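Local coordinates for 2,5-dihydroxypyridine 5,6-dioxygenase (Pseudomonas putida KT2440, PDB 7CUP), which catalyses the iron-dependent, dioxygen-driven ring opening of 2,5-dihydroxypyridine to N-formylmaleamate in the aerobic degradation of nicotinate, at residues A[101-104]-A[108-111]; A[325-330]-A[336-341]. All coordinates share one frame; numbering follows the deposited sequence.

Contact 1 of 2, residues A[101-104]-A[108-111]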
loop_
_atom_site.group_PDB
_atom_site.type_symbol
_atom_site.label_atom_id
_atom_site.label_comp_id
_atom_site.label_asym_id
_atom_site.label_seq_id
_atom_site.Cartn_x
_atom_site.Cartn_y
_atom_site.Cartn_z
ATOM N N MET A 101 13.771 -3.808 15.284
ATOM C CA MET A 101 14.243 -2.416 15.018
ATOM C C MET A 101 15.701 -2.199 15.470
ATOM O O MET A 101 16.231 -1.119 15.136
ATOM C CB MET A 101 13.334 -1.367 15.674
ATOM C CG MET A 101 13.523 -1.198 17.155
ATOM S SD MET A 101 12.536 0.192 17.811
ATOM C CE MET A 101 13.656 1.555 17.587
ATOM N N MET A 102 16.307 -3.142 16.212
ATOM C CA MET A 102 17.756 -3.153 16.563
ATOM C C MET A 102 17.989 -2.124 17.661
ATOM O O MET A 102 18.596 -1.093 17.376
ATOM C CB MET A 102 18.625 -2.794 15.354
ATOM C CG MET A 102 19.471 -3.910 14.844
ATOM S SD MET A 102 20.898 -4.147 15.880
ATOM C CE MET A 102 21.966 -2.865 15.242
ATOM N N LEU A 103 17.439 -2.379 18.841
ATOM C CA LEU A 103 17.742 -1.623 20.071
ATOM C C LEU A 103 19.191 -1.928 20.399
ATOM O O LEU A 103 19.462 -3.065 20.785
ATOM C CB LEU A 103 16.881 -2.104 21.241
ATOM C CG LEU A 103 15.467 -1.569 21.331
ATOM C CD1 LEU A 103 14.864 -2.064 22.628
ATOM C CD2 LEU A 103 15.422 -0.050 21.247
ATOM N N LEU A 104 20.070 -0.954 20.267
ATOM C CA LEU A 104 21.496 -1.162 20.584
ATOM C C LEU A 104 21.621 -1.423 22.093
ATOM O O LEU A 104 20.709 -0.963 22.865
ATOM C CB LEU A 104 22.253 0.072 20.104
ATOM C CG LEU A 104 22.356 0.205 18.590
ATOM C CD1 LEU A 104 23.362 1.288 18.234
ATOM C CD2 LEU A 104 22.742 -1.120 17.934
ATOM N N GLU A 108 19.112 1.179 29.144
ATOM C CA GLU A 108 17.636 0.958 29.190
ATOM C C GLU A 108 17.309 -0.498 28.829
ATOM O O GLU A 108 16.462 -1.104 29.507
ATOM C CB GLU A 108 16.900 1.936 28.279
ATOM C CG GLU A 108 17.037 3.393 28.711
ATOM C CD GLU A 108 18.356 4.051 28.337
ATOM O OE1 GLU A 108 19.215 3.368 27.757
ATOM O OE2 GLU A 108 18.500 5.240 28.599
ATOM N N GLN A 109 17.962 -1.043 27.814
ATOM C CA GLN A 109 17.857 -2.465 27.418
ATOM C C GLN A 109 18.340 -3.354 28.570
ATOM O O GLN A 109 17.722 -4.407 28.800
ATOM C CB GLN A 109 18.641 -2.758 26.134
ATOM C CG GLN A 109 18.732 -4.246 25.856
ATOM C CD GLN A 109 19.205 -4.648 24.480
ATOM O OE1 GLN A 109 18.484 -4.506 23.484
ATOM N NE2 GLN A 109 20.394 -5.240 24.430
ATOM N N GLU A 110 19.429 -2.968 29.228
ATOM C CA GLU A 110 20.005 -3.688 30.383
ATOM C C GLU A 110 18.962 -3.768 31.498
ATOM O O GLU A 110 18.788 -4.846 32.063
ATOM C CB GLU A 110 21.273 -2.973 30.850
ATOM C CG GLU A 110 21.969 -3.699 31.970
ATOM C CD GLU A 110 22.688 -4.964 31.536
ATOM O OE1 GLU A 110 23.522 -5.447 32.333
ATOM O OE2 GLU A 110 22.443 -5.455 30.397
ATOM N N GLN A 111 18.253 -2.672 31.753
ATOM C CA GLN A 111 17.168 -2.600 32.767
ATOM C C GLN A 111 16.016 -3.535 32.369
ATOM O O GLN A 111 15.510 -4.253 33.254
ATOM C CB GLN A 111 16.741 -1.152 32.951
ATOM C CG GLN A 111 17.709 -0.370 33.829
ATOM C CD GLN A 111 17.493 1.112 33.657
ATOM O OE1 GLN A 111 16.383 1.564 33.389
ATOM N NE2 GLN A 111 18.558 1.887 33.786
#
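The side chain of Gln109 reaches back from its helix over the main chain of Leu103, bringing its amide carbon CD to 4.0 Å from Leu103 O. Its first torsion (chi1 170°) sets CG anti to the backbone N, and the chain continues extended, which carries the amide across to the loop. From the other side, the CB of Leu103 points at the helix and lies 4.7 Å from CD of Gln109, while the CA atoms of Leu103 and Gln109 are 7.4 Å apart. Leu104 joins mainly through its carbonyl: Leu104 O is 4.3 Å from Gln109 CB. This loop and helix form the connection of a beta-alpha-beta crossover, from strand 96-99 to the adjacent parallel strand 118-121, where Ile119 touches Gln109. The loop is itself firmly held, since the Asp99 carboxylate accepts hydrogen bonds from the backbone N atoms of Met101, Met102 and Leu103. Leu103 packs on Leu30 and Leu81, and Ser106 OG bonds to Gln109 N in the first turn of the helix. The Leu104 side chain turns away from the helix and lies about 7 Å from that of His318, an iron ligand.

Contact 2 of 2, residues A[325-330]-A[336-341]; sequences NCDIYL and VLAGDV
Segments 325-330 and 336-341 run antiparallel, with Ile328 and Val336 forming a hydrogen-bonded pair: Ile328 N gives a nearly straight bond of 2.7 Å to Val336 O, and Val336 N returns a longer one to Ile328 O. Beyond it Gly339 N bonds to Cys326 O at 2.8 Å. On one face the side chains of Ile328 and Val336 lie side by side, tightly packed with Ile328 CD1 3.5 Å from Val336 CG2, and both meet Trp268 of strand 263-269. On the other face the carboxylate of Asp327 leans over the turn; CG sits anti to the carbonyl carbon (chi1 -60°), and OD1 receives a short bond of 2.5 Å from Ala338 N, nearly along its C-O axis. With an alanine at this position, Ala338 N would probably lose this acceptor and the CD2 methyl of Leu337 part of its cover. That methyl also approaches Tyr329 OH at 3.8 Å, the two side chains crossing at about a right angle. Leu337 to Asp340 form a type I' turn, a tight two-residue connection common in beta hairpins, here linking strands 333-337 and 340-341 at the edge of a five-stranded antiparallel sheet.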
loop_
_atom_site.group_PDB
_atom_site.type_symbol
_atom_site.label_atom_id
_atom_site.label_comp_id
_atom_site.label_asym_id
_atom_site.label_seq_id
_atom_site.Cartn_x
_atom_site.Cartn_y
_atom_site.Cartn_z
ATOM N N ASN A 325 41.994 -17.870 9.061
ATOM C CA ASN A 325 43.291 -18.605 9.004
ATOM C C ASN A 325 44.084 -18.409 10.288
ATOM O O ASN A 325 45.290 -18.660 10.253
ATOM C CB ASN A 325 44.184 -18.129 7.857
ATOM C CG ASN A 325 43.487 -18.239 6.525
ATOM O OD1 ASN A 325 42.668 -19.130 6.360
ATOM N ND2 ASN A 325 43.785 -17.333 5.596
ATOM N N CYS A 326 43.418 -18.032 11.383
ATOM C CA CYS A 326 44.078 -17.601 12.632
ATOM C C CYS A 326 44.251 -18.824 13.526
ATOM O O CYS A 326 43.438 -19.772 13.425
ATOM C CB CYS A 326 43.310 -16.510 13.374
ATOM S SG CYS A 326 43.550 -14.841 12.706
ATOM N N ASP A 327 45.322 -18.806 14.313
ATOM C CA ASP A 327 45.508 -19.698 15.475
ATOM C C ASP A 327 45.061 -18.898 16.693
ATOM O O ASP A 327 45.533 -17.759 16.866
ATOM C CB ASP A 327 46.957 -20.186 15.570
ATOM C CG ASP A 327 47.463 -20.972 14.371
ATOM O OD1 ASP A 327 46.651 -21.566 13.637
ATOM O OD2 ASP A 327 48.680 -20.980 14.185
ATOM N N ILE A 328 44.157 -19.465 17.488
ATOM C CA ILE A 328 43.617 -18.788 18.700
ATOM C C ILE A 328 43.904 -19.680 19.904
ATOM O O ILE A 328 43.485 -20.891 19.879
ATOM C CB ILE A 328 42.109 -18.500 18.584
ATOM C CG1 ILE A 328 41.734 -17.868 17.240
ATOM C CG2 ILE A 328 41.674 -17.643 19.762
ATOM C CD1 ILE A 328 40.235 -17.762 17.020
ATOM N N TYR A 329 44.523 -19.083 20.925
ATOM C CA TYR A 329 44.894 -19.763 22.194
ATOM C C TYR A 329 44.208 -19.111 23.389
ATOM O O TYR A 329 44.154 -17.848 23.490
ATOM C CB TYR A 329 46.407 -19.725 22.423
ATOM C CG TYR A 329 47.180 -20.384 21.323
ATOM C CD1 TYR A 329 47.623 -19.653 20.233
ATOM C CD2 TYR A 329 47.437 -21.737 21.356
ATOM C CE1 TYR A 329 48.319 -20.257 19.202
ATOM C CE2 TYR A 329 48.134 -22.358 20.335
ATOM C CZ TYR A 329 48.571 -21.613 19.258
ATOM O OH TYR A 329 49.238 -22.226 18.249
ATOM N N LEU A 330 43.745 -19.986 24.282
ATOM C CA LEU A 330 43.352 -19.670 25.674
ATOM C C LEU A 330 44.472 -20.170 26.595
ATOM O O LEU A 330 44.726 -21.398 26.621
ATOM C CB LEU A 330 42.027 -20.372 25.974
ATOM C CG LEU A 330 40.847 -19.885 25.139
ATOM C CD1 LEU A 330 39.559 -20.555 25.597
ATOM C CD2 LEU A 330 40.739 -18.358 25.201
ATOM N N VAL A 336 41.332 -22.670 18.176
ATOM C CA VAL A 336 41.344 -22.628 16.688
ATOM C C VAL A 336 42.802 -22.729 16.213
ATOM O O VAL A 336 43.658 -22.042 16.787
ATOM C CB VAL A 336 40.668 -21.333 16.193
ATOM C CG1 VAL A 336 40.497 -21.296 14.685
ATOM C CG2 VAL A 336 39.325 -21.117 16.879
ATOM N N LEU A 337 43.041 -23.533 15.183
ATOM C CA LEU A 337 44.325 -23.605 14.428
ATOM C C LEU A 337 44.037 -23.412 12.941
ATOM O O LEU A 337 43.244 -24.210 12.419
ATOM C CB LEU A 337 44.959 -24.989 14.639
ATOM C CG LEU A 337 45.495 -25.268 16.038
ATOM C CD1 LEU A 337 46.021 -26.696 16.125
ATOM C CD2 LEU A 337 46.558 -24.256 16.416
ATOM N N ALA A 338 44.716 -22.451 12.295
ATOM C CA ALA A 338 44.608 -22.147 10.846
ATOM C C ALA A 338 43.131 -21.969 10.463
ATOM O O ALA A 338 42.714 -22.508 9.439
ATOM C CB ALA A 338 45.251 -23.251 10.039
ATOM N N GLY A 339 42.366 -21.260 11.298
ATOM C CA GLY A 339 40.943 -20.957 11.072
ATOM C C GLY A 339 40.052 -22.175 11.258
ATOM O O GLY A 339 38.875 -22.065 10.899
ATOM N N ASP A 340 40.561 -23.291 11.808
ATOM C CA ASP A 340 39.714 -24.471 12.141
ATOM C C ASP A 340 39.567 -24.646 13.659
ATOM O O ASP A 340 40.578 -24.549 14.390
ATOM C CB ASP A 340 40.200 -25.781 11.530
ATOM C CG ASP A 340 39.139 -26.859 11.682
ATOM O OD1 ASP A 340 38.045 -26.536 12.196
ATOM O OD2 ASP A 340 39.404 -28.007 11.316
ATOM N N VAL A 341 38.332 -24.908 14.098
ATOM C CA VAL A 341 37.975 -25.135 15.529
ATOM C C VAL A 341 38.512 -26.512 15.941
ATOM O O VAL A 341 38.136 -27.501 15.302
ATOM C CB VAL A 341 36.457 -25.038 15.745
ATOM C CG1 VAL A 341 36.097 -25.374 17.180
ATOM C CG2 VAL A 341 35.931 -23.658 15.395
#

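Along the chain the two contacts come in series, neither nesting nor crossing. Contact 1 closes first, a short loop joining the end of strand 96-99 in the parallel sheet to helix 107-114. More than 200 residues later, after strands 263-269, 299-303 and 319-323, on or beside which the iron ligands His265, Ser302, His318 and Asp320 lie, contact 2 closes the hairpin of strands 327-330 and 333-337 and its turn into 340-341. The two lie on opposite sides of the chain's centre, with centres about 32 Å apart and nearest atoms about 23 Å apart. Contact 1 lies in the loop and helix that follow a parallel strand, whereas contact 2 ties an antiparallel sheet together next to strand 263-269.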